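Local coordinates for protein putative exonuclease (Eubacterium rectale, PDB 3L0A) that binds a zinc ion and is probably a hydrolase, perhaps an exonuclease of the PDDEXK-like kind, at residues Glu79-Thr82 and Glu86-Ala89; Glu122-Lys127 and Glu216-Val221. All coordinates share one frame; numbering follows the deposited sequence.

Contact 1: Glu79-Thr82 and Glu86-Ala89; sequences EIFT and ELKA
Phe81 and Leu87 face each other as a single antiparallel bridge, a non-hydrogen-bonded pair with 4.4 Å between their CA atoms. A backbone bond flanks the pair at each end. Lys88 N gives its hydrogen to Ile80 O at 3.0 Å, almost straight (173°) and in the carbonyl plane. Thr82 N bonds to Glu86 O at 2.8 Å. The same Glu86 O also meets Phe81 CA in a CA-H...O contact. Thr82 OG1 takes weak bonds from Glu86 N and from the turn amides of Lys84 and Gly85. Lys88 has a fully extended chain beyond CG (chi2 to chi4 near 180°). This carries NZ back past Thr82 to a weak bond with Glu79 O at 3.2 Å. The apolar part is small: Leu87 CD2 touches Phe81 CE1 at 3.8 Å, and Ile80 CG1 lies over one ring face near its rim. With an alanine at Phe81, Leu87 CD2 would probably lose its ring contact and Ile80 CG1 the ring face it lies over. The contact lies at the surface between helices 70-76 and 89-102. Lys88 is the N-cap residue of helix 89-102, and Ile80 and Leu87 both rest on Tyr61 of helix 54-67.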
ATOM      1  N   GLU A  79     -11.162 -19.855 -14.809  1.00 29.37           N
ATOM      2  CA  GLU A  79     -10.832 -19.221 -13.521  1.00 30.75           C
ATOM      3  C   GLU A  79     -11.160 -17.719 -13.484  1.00 29.55           C
ATOM      4  O   GLU A  79     -11.067 -17.109 -12.423  1.00 30.14           O
ATOM      5  CB  GLU A  79      -9.368 -19.538 -13.073  1.00 31.52           C
ATOM      6  CG  GLU A  79      -8.178 -19.139 -14.035  1.00 36.58           C
ATOM      7  CD  GLU A  79      -8.049 -20.011 -15.347  1.00 42.34           C
ATOM      8  OE1 GLU A  79      -8.475 -21.212 -15.356  1.00 42.96           O
ATOM      9  OE2 GLU A  79      -7.496 -19.477 -16.365  1.00 45.57           O
ATOM     10  N   ILE A  80     -11.599 -17.150 -14.612  1.00 28.60           N
ATOM     11  CA  ILE A  80     -12.071 -15.775 -14.642  1.00 27.41           C
ATOM     12  C   ILE A  80     -13.514 -15.620 -14.128  1.00 27.33           C
ATOM     13  O   ILE A  80     -13.994 -14.476 -13.979  1.00 27.26           O
ATOM     14  CB  ILE A  80     -11.916 -15.115 -16.055  1.00 27.51           C
ATOM     15  CG1 ILE A  80     -12.950 -15.636 -17.053  1.00 26.54           C
ATOM     16  CG2 ILE A  80     -10.517 -15.343 -16.602  1.00 27.54           C
ATOM     17  CD1 ILE A  80     -12.662 -15.224 -18.497  1.00 26.76           C
ATOM     18  N   PHE A  81     -14.214 -16.733 -13.877  1.00 26.94           N
ATOM     19  CA  PHE A  81     -15.590 -16.705 -13.338  1.00 27.46           C
ATOM     20  C   PHE A  81     -15.645 -17.206 -11.910  1.00 28.44           C
ATOM     21  O   PHE A  81     -14.897 -18.105 -11.543  1.00 27.35           O
ATOM     22  CB  PHE A  81     -16.529 -17.643 -14.110  1.00 27.15           C
ATOM     23  CG  PHE A  81     -16.633 -17.341 -15.549  1.00 26.84           C
ATOM     24  CD1 PHE A  81     -17.544 -16.401 -16.006  1.00 24.53           C
ATOM     25  CD2 PHE A  81     -15.821 -18.005 -16.455  1.00 26.11           C
ATOM     26  CE1 PHE A  81     -17.618 -16.107 -17.354  1.00 26.76           C
ATOM     27  CE2 PHE A  81     -15.898 -17.739 -17.794  1.00 26.91           C
ATOM     28  CZ  PHE A  81     -16.791 -16.777 -18.259  1.00 25.32           C
ATOM     29  N   THR A  82     -16.584 -16.647 -11.145  1.00 30.27           N
ATOM     30  CA  THR A  82     -16.866 -17.103  -9.804  1.00 32.06           C
ATOM     31  C   THR A  82     -17.489 -18.478  -9.913  1.00 33.69           C
ATOM     32  O   THR A  82     -17.932 -18.905 -10.991  1.00 33.87           O
ATOM     33  CB  THR A  82     -17.829 -16.163  -9.027  1.00 31.86           C
ATOM     34  OG1 THR A  82     -19.152 -16.278  -9.558  1.00 32.91           O
ATOM     35  CG2 THR A  82     -17.362 -14.714  -9.099  1.00 31.35           C
ATOM     36  N   GLU A  86     -20.754 -15.967 -12.385  1.00 31.87           N
ATOM     37  CA  GLU A  86     -20.559 -14.589 -12.860  0.50 31.34           C
ATOM     38  C   GLU A  86     -19.081 -14.240 -13.031  1.00 30.53           C
ATOM     39  O   GLU A  86     -18.218 -14.780 -12.336  1.00 31.37           O
ATOM     40  CB  GLU A  86     -21.237 -13.584 -11.914  0.50 31.48           C
ATOM     41  CG  GLU A  86     -22.733 -13.351 -12.186  0.50 30.65           C
ATOM     42  CD  GLU A  86     -23.271 -12.135 -11.449  0.50 30.42           C
ATOM     43  OE1 GLU A  86     -23.263 -12.181 -10.202  0.50 30.60           O
ATOM     44  OE2 GLU A  86     -23.695 -11.141 -12.095  0.50 29.60           O
ATOM     45  N   LEU A  87     -18.801 -13.342 -13.974  1.00 29.52           N
ATOM     46  CA  LEU A  87     -17.446 -12.827 -14.222  1.00 27.74           C
ATOM     47  C   LEU A  87     -16.969 -12.145 -12.955  1.00 26.79           C
ATOM     48  O   LEU A  87     -17.704 -11.383 -12.301  1.00 26.93           O
ATOM     49  CB  LEU A  87     -17.396 -11.808 -15.381  1.00 27.94           C
ATOM     50  CG  LEU A  87     -17.164 -12.270 -16.817  1.00 26.98           C
ATOM     51  CD1 LEU A  87     -17.357 -11.155 -17.864  1.00 24.61           C
ATOM     52  CD2 LEU A  87     -15.807 -12.839 -16.923  1.00 27.19           C
ATOM     53  N   LYS A  88     -15.738 -12.440 -12.595  1.00 26.64           N
ATOM     54  CA  LYS A  88     -15.140 -11.800 -11.439  1.00 26.61           C
ATOM     55  C   LYS A  88     -15.012 -10.298 -11.754  1.00 27.02           C
ATOM     56  O   LYS A  88     -15.023  -9.899 -12.930  1.00 26.12           O
ATOM     57  CB  LYS A  88     -13.798 -12.447 -11.133  1.00 26.76           C
ATOM     58  CG  LYS A  88     -13.905 -13.894 -10.616  1.00 25.68           C
ATOM     59  CD  LYS A  88     -12.553 -14.437 -10.210  1.00 25.93           C
ATOM     60  CE  LYS A  88     -12.649 -15.842  -9.598  1.00 26.40           C
ATOM     61  NZ  LYS A  88     -11.307 -16.381  -9.277  1.00 25.65           N
ATOM     62  N   ALA A  89     -14.908  -9.475 -10.712  1.00 27.05           N
ATOM     63  CA  ALA A  89     -15.024  -8.002 -10.853  1.00 26.65           C
ATOM     64  C   ALA A  89     -14.002  -7.390 -11.824  1.00 25.88           C
ATOM     65  O   ALA A  89     -14.303  -6.403 -12.513  1.00 25.05           O
ATOM     66  CB  ALA A  89     -14.923  -7.325  -9.472  1.00 27.14           C
TER

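Contact 2: Glu122-Lys127 and Glu216-Val221; sequences ELFGAK and EALHMV
Phe124 reaches from the tip of a beta-hairpin and sets one end of its ring against Leu218 and Val221 of helix 211-232. These two side chains stand three residues apart, so they lie on the same flank of the helix. The ring is the bump, and the shallow hollow between them receives it. Phe124 CE2 meets Val221 CG1 at 3.7 Å, and that methyl sits at the ring edge, near its plane. The Phe124 and Val221 side chains cross at about a right angle. On the other side of the hollow, Phe124 CZ touches Leu218 CG at 4.0 Å. Leu218 CG stands anti to its own backbone N (chi1 -169°), and this carries the end of the side chain nearer to the hairpin. There Leu218 CD1 also meets Leu123 CD1 at 4.2 Å. Leu123 braces the ring from within its own segment, with CD2 4.0 Å above the centre of one face.

The hairpin is tight: Leu123 and Ala126 bond to each other in both directions around the two-residue turn of Phe124 and Gly125. Gly125 has backbone angles that suit glycine, since a CB there would press on the carbonyl of Phe124. Further along the helix, Glu222 and Met225 also touch Phe124.

No hydrogen bond joins the two segments, although Leu218 O lies 3.6 Å from Phe124 CE2. Between these two segments the contact is therefore apolar packing, partly buried, and its fit rests on shape and not on directional bonds.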
ATOM      1  N   GLU A 122      15.252 -12.145 -38.547  1.00 26.36           N
ATOM      2  CA  GLU A 122      16.616 -12.482 -38.105  0.50 25.97           C
ATOM      3  C   GLU A 122      17.199 -11.217 -37.494  1.00 25.83           C
ATOM      4  O   GLU A 122      17.125 -10.152 -38.097  1.00 25.55           O
ATOM      5  CB  GLU A 122      17.490 -12.939 -39.291  0.50 25.92           C
ATOM      6  CG  GLU A 122      19.030 -13.015 -39.024  0.50 25.85           C
ATOM      7  CD  GLU A 122      19.592 -14.442 -39.000  0.50 25.02           C
ATOM      8  OE1 GLU A 122      19.789 -15.031 -40.084  0.50 23.70           O
ATOM      9  OE2 GLU A 122      19.858 -14.963 -37.898  0.50 24.53           O
ATOM     10  N   LEU A 123      17.771 -11.327 -36.293  1.00 25.52           N
ATOM     11  CA  LEU A 123      18.402 -10.180 -35.611  1.00 25.24           C
ATOM     12  C   LEU A 123      19.480 -10.621 -34.653  1.00 25.51           C
ATOM     13  O   LEU A 123      19.242 -11.465 -33.785  1.00 25.56           O
ATOM     14  CB  LEU A 123      17.403  -9.404 -34.753  1.00 25.18           C
ATOM     15  CG  LEU A 123      16.763  -8.130 -35.264  1.00 24.08           C
ATOM     16  CD1 LEU A 123      16.028  -7.525 -34.089  1.00 20.97           C
ATOM     17  CD2 LEU A 123      17.769  -7.151 -35.863  1.00 23.03           C
ATOM     18  N   PHE A 124      20.649 -10.012 -34.776  1.00 25.47           N
ATOM     19  CA  PHE A 124      21.692 -10.146 -33.778  1.00 25.24           C
ATOM     20  C   PHE A 124      22.008 -11.593 -33.386  1.00 25.75           C
ATOM     21  O   PHE A 124      22.390 -11.838 -32.226  1.00 25.98           O
ATOM     22  CB  PHE A 124      21.311  -9.392 -32.491  1.00 24.79           C
ATOM     23  CG  PHE A 124      20.863  -7.979 -32.695  1.00 24.03           C
ATOM     24  CD1 PHE A 124      21.497  -7.143 -33.592  1.00 24.91           C
ATOM     25  CD2 PHE A 124      19.831  -7.460 -31.917  1.00 23.88           C
ATOM     26  CE1 PHE A 124      21.076  -5.829 -33.760  1.00 24.70           C
ATOM     27  CE2 PHE A 124      19.422  -6.167 -32.061  1.00 23.78           C
ATOM     28  CZ  PHE A 124      20.043  -5.346 -32.986  1.00 25.09           C
ATOM     29  N   GLY A 125      21.837 -12.549 -34.300  1.00 26.03           N
ATOM     30  CA  GLY A 125      22.229 -13.945 -34.021  1.00 26.43           C
ATOM     31  C   GLY A 125      21.123 -14.986 -34.147  1.00 26.62           C
ATOM     32  O   GLY A 125      21.372 -16.094 -34.595  1.00 27.55           O
ATOM     33  N   ALA A 126      19.895 -14.638 -33.794  1.00 26.30           N
ATOM     34  CA  ALA A 126      18.799 -15.622 -33.817  1.00 26.47           C
ATOM     35  C   ALA A 126      17.690 -15.244 -34.796  1.00 26.16           C
ATOM     36  O   ALA A 126      17.622 -14.113 -35.292  1.00 25.89           O
ATOM     37  CB  ALA A 126      18.195 -15.806 -32.390  1.00 25.86           C
ATOM     38  N   LYS A 127      16.818 -16.216 -35.044  1.00 25.83           N
ATOM     39  CA  LYS A 127      15.516 -15.956 -35.627  1.00 25.53           C
ATOM     40  C   LYS A 127      14.653 -15.358 -34.500  1.00 24.51           C
ATOM     41  O   LYS A 127      14.834 -15.727 -33.337  1.00 24.55           O
ATOM     42  CB  LYS A 127      14.883 -17.265 -36.116  1.00 26.09           C
ATOM     43  CG  LYS A 127      15.731 -18.101 -37.049  1.00 28.00           C
ATOM     44  CD  LYS A 127      14.993 -19.364 -37.533  1.00 31.23           C
ATOM     45  CE  LYS A 127      14.173 -19.101 -38.806  1.00 32.33           C
ATOM     46  NZ  LYS A 127      13.602 -20.352 -39.432  1.00 33.18           N
ATOM     47  N   GLU A 216      17.610   3.712 -29.416  1.00 24.02           N
ATOM     48  CA  GLU A 216      18.459   3.486 -28.223  1.00 25.50           C
ATOM     49  C   GLU A 216      18.204   2.114 -27.591  1.00 25.84           C
ATOM     50  O   GLU A 216      19.123   1.500 -27.044  1.00 26.87           O
ATOM     51  CB  GLU A 216      18.339   4.619 -27.169  1.00 25.82           C
ATOM     52  CG  GLU A 216      19.203   5.893 -27.506  1.00 27.43           C
ATOM     53  N   ALA A 217      16.963   1.631 -27.671  1.00 26.23           N
ATOM     54  CA  ALA A 217      16.591   0.334 -27.081  1.00 26.09           C
ATOM     55  C   ALA A 217      17.016  -0.848 -27.952  1.00 26.28           C
ATOM     56  O   ALA A 217      17.354  -1.906 -27.417  1.00 25.32           O
ATOM     57  CB  ALA A 217      15.095   0.266 -26.816  1.00 25.94           C
ATOM     58  N   LEU A 218      16.968  -0.683 -29.286  1.00 26.66           N
ATOM     59  CA  LEU A 218      17.390  -1.749 -30.207  1.00 26.85           C
ATOM     60  C   LEU A 218      18.884  -1.941 -30.056  1.00 27.65           C
ATOM     61  O   LEU A 218      19.387  -3.048 -30.236  1.00 27.66           O
ATOM     62  CB  LEU A 218      17.019  -1.424 -31.657  1.00 27.05           C
ATOM     63  CG  LEU A 218      17.146  -2.539 -32.709  1.00 26.14           C
ATOM     64  CD1 LEU A 218      16.109  -3.634 -32.470  1.00 24.83           C
ATOM     65  CD2 LEU A 218      17.023  -1.966 -34.138  1.00 23.47           C
ATOM     66  N   HIS A 219      19.571  -0.854 -29.706  1.00 28.89           N
ATOM     67  CA  HIS A 219      21.002  -0.881 -29.392  1.00 30.19           C
ATOM     68  C   HIS A 219      21.280  -1.729 -28.149  1.00 30.72           C
ATOM     69  O   HIS A 219      22.077  -2.651 -28.203  1.00 30.57           O
ATOM     70  CB  HIS A 219      21.573   0.538 -29.224  1.00 30.31           C
ATOM     71  CG  HIS A 219      23.034   0.562 -28.906  1.00 32.15           C
ATOM     72  ND1 HIS A 219      24.011   0.392 -29.867  1.00 33.67           N
ATOM     73  CD2 HIS A 219      23.688   0.704 -27.727  1.00 33.57           C
ATOM     74  CE1 HIS A 219      25.201   0.433 -29.294  1.00 34.04           C
ATOM     75  NE2 HIS A 219      25.033   0.626 -27.996  1.00 33.49           N
HETATM   76  N   MSE A 220      20.609  -1.429 -27.047  1.00 31.69           N
HETATM   77  CA  MSE A 220      20.726  -2.239 -25.831  1.00 32.71           C
HETATM   78  C   MSE A 220      20.458  -3.731 -26.063  1.00 31.13           C
HETATM   79  O   MSE A 220      21.130  -4.585 -25.486  1.00 30.65           O
HETATM   80  CB  MSE A 220      19.783  -1.710 -24.735  1.00 34.69           C
HETATM   81  CG  MSE A 220      20.329  -0.467 -23.966  1.00 40.96           C
HETATM   82 SE   MSE A 220      22.176  -0.712 -23.293  0.75 55.17          SE
HETATM   83  CE  MSE A 220      21.778  -2.020 -21.855  1.00 48.67           C
ATOM     84  N   VAL A 221      19.473  -4.038 -26.905  1.00 29.71           N
ATOM     85  CA  VAL A 221      19.188  -5.421 -27.294  1.00 28.38           C
ATOM     86  C   VAL A 221      20.419  -6.047 -27.918  1.00 27.79           C
ATOM     87  O   VAL A 221      20.838  -7.136 -27.509  1.00 26.75           O
ATOM     88  CB  VAL A 221      18.007  -5.515 -28.281  1.00 28.26           C
ATOM     89  CG1 VAL A 221      17.843  -6.935 -28.776  1.00 26.89           C
ATOM     90  CG2 VAL A 221      16.745  -5.037 -27.610  1.00 27.34           C
TER

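How the contacts relate
From the N terminus, the chain passes helix 70-76 and reaches contact 1, which closes a short turn of three residues before helix 89-102. Helix 105-110 follows, then strand 114-123, at whose end contact 2 opens. Contact 2 closes a far longer loop. Its 88 intervening residues hold most of the mixed sheet and helix 170-185 before the chain arrives at helix 211-232. The contacts follow in series and neither nest nor cross. The centres of contact 1 and contact 2 are about 40 Å apart, on opposite sides of the chain's centre. Contact 1 shapes a local helix-to-helix connection, whereas contact 2 ties a sheet hairpin to a helix far along the chain.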